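Local coordinates for protein AHL synthase (PDB 3P2H) that probably makes N-acyl-homoserine lactone quorum-sensing signals from S-adenosyl-L-methionine and a fatty acyl group carried on acyl carrier protein, at residues H159-P164 and V172-I177. The protein carries 3 engineered substitutions. Residues are numbered along the deposited sequence; the frame is centred on the assembly and turned at random.
With NOO (N-(3-oxocyclohex-1-en-1-yl)octanamide), chain C.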
# COMPACT_ATOMS: atom_id res chain seq x y z
N HIS A 159 1.56 -3.68 13.99
CA HIS A 159 1.94 -4.91 14.68
C HIS A 159 1.94 -6.06 13.69
O HIS A 159 1.22 -6.04 12.69
CB HIS A 159 1.01 -5.20 15.89
CG HIS A 159 -0.45 -5.23 15.56
ND1 HIS A 159 -1.20 -4.09 15.38
CD2 HIS A 159 -1.30 -6.27 15.39
CE1 HIS A 159 -2.45 -4.43 15.12
NE2 HIS A 159 -2.54 -5.75 15.12
N ARG A 160 2.76 -7.06 13.97
CA ARG A 160 2.90 -8.19 13.06
C ARG A 160 1.75 -9.18 12.99
O ARG A 160 1.12 -9.51 14.00
CB ARG A 160 4.21 -8.92 13.40
CG ARG A 160 5.42 -8.04 13.15
CD ARG A 160 6.73 -8.73 13.46
NE ARG A 160 7.85 -7.90 13.04
CZ ARG A 160 9.13 -8.23 13.17
NH1 ARG A 160 9.46 -9.39 13.72
NH2 ARG A 160 10.07 -7.40 12.74
N ALA A 161 1.48 -9.65 11.77
CA ALA A 161 0.42 -10.62 11.52
C ALA A 161 1.06 -11.99 11.28
O ALA A 161 0.37 -13.00 11.12
CB ALA A 161 -0.40 -10.22 10.29
N GLY A 162 2.39 -12.01 11.27
CA GLY A 162 3.14 -13.24 11.06
C GLY A 162 4.62 -13.04 11.37
O GLY A 162 5.07 -11.92 11.63
N ALA A 163 5.39 -14.12 11.34
CA ALA A 163 6.82 -14.04 11.61
C ALA A 163 7.54 -13.53 10.37
O ALA A 163 7.13 -13.81 9.25
CB ALA A 163 7.36 -15.43 12.01
N PRO A 164 8.63 -12.77 10.55
CA PRO A 164 9.38 -12.24 9.42
C PRO A 164 10.09 -13.33 8.62
O PRO A 164 10.49 -14.36 9.16
CB PRO A 164 10.36 -11.26 10.07
CG PRO A 164 10.57 -11.85 11.42
CD PRO A 164 9.18 -12.27 11.82
N VAL A 172 10.90 -9.36 4.89
CA VAL A 172 9.55 -8.81 4.92
C VAL A 172 8.73 -9.48 6.01
O VAL A 172 9.14 -10.48 6.59
CB VAL A 172 8.82 -9.01 3.57
CG1 VAL A 172 9.67 -8.49 2.42
CG2 VAL A 172 8.51 -10.49 3.37
N VAL A 173 7.56 -8.92 6.27
CA VAL A 173 6.68 -9.47 7.29
C VAL A 173 5.25 -9.03 7.04
O VAL A 173 5.01 -7.93 6.55
CB VAL A 173 7.12 -9.01 8.70
CG1 VAL A 173 6.91 -7.50 8.86
CG2 VAL A 173 6.37 -9.78 9.75
N ALA A 174 4.30 -9.90 7.36
CA ALA A 174 2.89 -9.55 7.20
C ALA A 174 2.66 -8.54 8.32
O ALA A 174 2.97 -8.81 9.48
CB ALA A 174 2.02 -10.77 7.39
N CYS A 175 2.11 -7.38 7.98
CA CYS A 175 1.92 -6.32 8.97
C CYS A 175 0.52 -5.75 9.08
O CYS A 175 -0.16 -5.52 8.07
CB CYS A 175 2.92 -5.20 8.65
SG CYS A 175 3.02 -3.78 9.78
N TRP A 176 0.09 -5.53 10.32
CA TRP A 176 -1.21 -4.94 10.62
C TRP A 176 -0.97 -3.47 10.96
O TRP A 176 0.09 -3.11 11.46
CB TRP A 176 -1.85 -5.54 11.88
CG TRP A 176 -2.39 -6.92 11.83
CD1 TRP A 176 -1.87 -8.03 12.44
CD2 TRP A 176 -3.64 -7.34 11.24
NE1 TRP A 176 -2.72 -9.10 12.27
CE2 TRP A 176 -3.80 -8.71 11.54
CE3 TRP A 176 -4.62 -6.68 10.49
CZ2 TRP A 176 -4.92 -9.44 11.12
CZ3 TRP A 176 -5.74 -7.41 10.07
CH2 TRP A 176 -5.88 -8.77 10.39
N ILE A 177 -1.96 -2.64 10.68
CA ILE A 177 -1.92 -1.23 11.06
C ILE A 177 -3.34 -0.98 11.59
O ILE A 177 -4.30 -1.03 10.82
CB ILE A 177 -1.66 -0.27 9.89
CG1 ILE A 177 -0.19 -0.30 9.48
CG2 ILE A 177 -2.03 1.15 10.30
CD1 ILE A 177 0.15 0.71 8.39
C1 NOO C . 9.56 -0.23 0.04
O1 NOO C . 10.46 -0.04 0.85
C2 NOO C . 8.22 -0.85 0.44
C3 NOO C . 7.47 -1.62 -0.45
C4 NOO C . 7.92 -1.65 -1.93
C5 NOO C . 8.65 -0.34 -2.42
C6 NOO C . 9.78 0.14 -1.46
N7 NOO C . 6.29 -2.42 -0.10
C8 NOO C . 5.01 -2.62 -0.67
O8 NOO C . 4.81 -2.94 -1.84
C9 NOO C . 3.75 -2.44 0.20
C10 NOO C . 3.87 -2.34 1.74
C11 NOO C . 2.58 -2.88 2.41
C12 NOO C . 2.15 -2.05 3.64
C13 NOO C . 0.94 -2.70 4.34
C14 NOO C . 0.97 -2.44 5.86
C15 NOO C . -0.34 -2.87 6.53
O HOH W 1 4.86 -12.69 8.10
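V172 meets P164 through its backbone: its O receives a CA-H...O contact from P164 CA at 3.3 Å, while its buried side chain turns from the loop toward strand 138-144. At V173 the beta-branch serves two neighbours. With CG2 anti to the backbone N, this methyl lies 3.1 Å from G162 O and also carries the extended aliphatic part of R160, whose CD crosses it at 3.9 Å; an arginine suits this place because its greasy stem can rest on valine while NE reaches a salt bridge with E148. A174 replaces direct pairing by a water that accepts from its N and donates to A163 O, linking the two chains. Its own O takes the nearly straight N-H of A161 (2.9 Å, 175°) from above the carbonyl plane, and its small methyl fits beside A161 CB. C175, the non-hydrogen-bonded partner of R160, is compact enough to pack on T143 and presents its backbone O to the ligand's octanoyl end, 3.1 Å from C15. W176 pairs with H159 through two backbone bonds, W176 N to H159 O being the shorter at 2.7 Å. Its CB lies over one face of the H159 ring; the indole's five-membered ring is near parallel to the imidazole (22°) but barely overlaps it. The broad indole also reaches small A161, whose CB is 3.2 Å from W176 NE1. I177 turns its apolar CG1 branch to the inhibitor tail. Antiparallel strands 157-160 and 170-178 thus form a sheet margin of the acetyltransferase-like autoinducer synthase fold, with C175 and I177 lining the acyl-chain end of the inhibitor pocket.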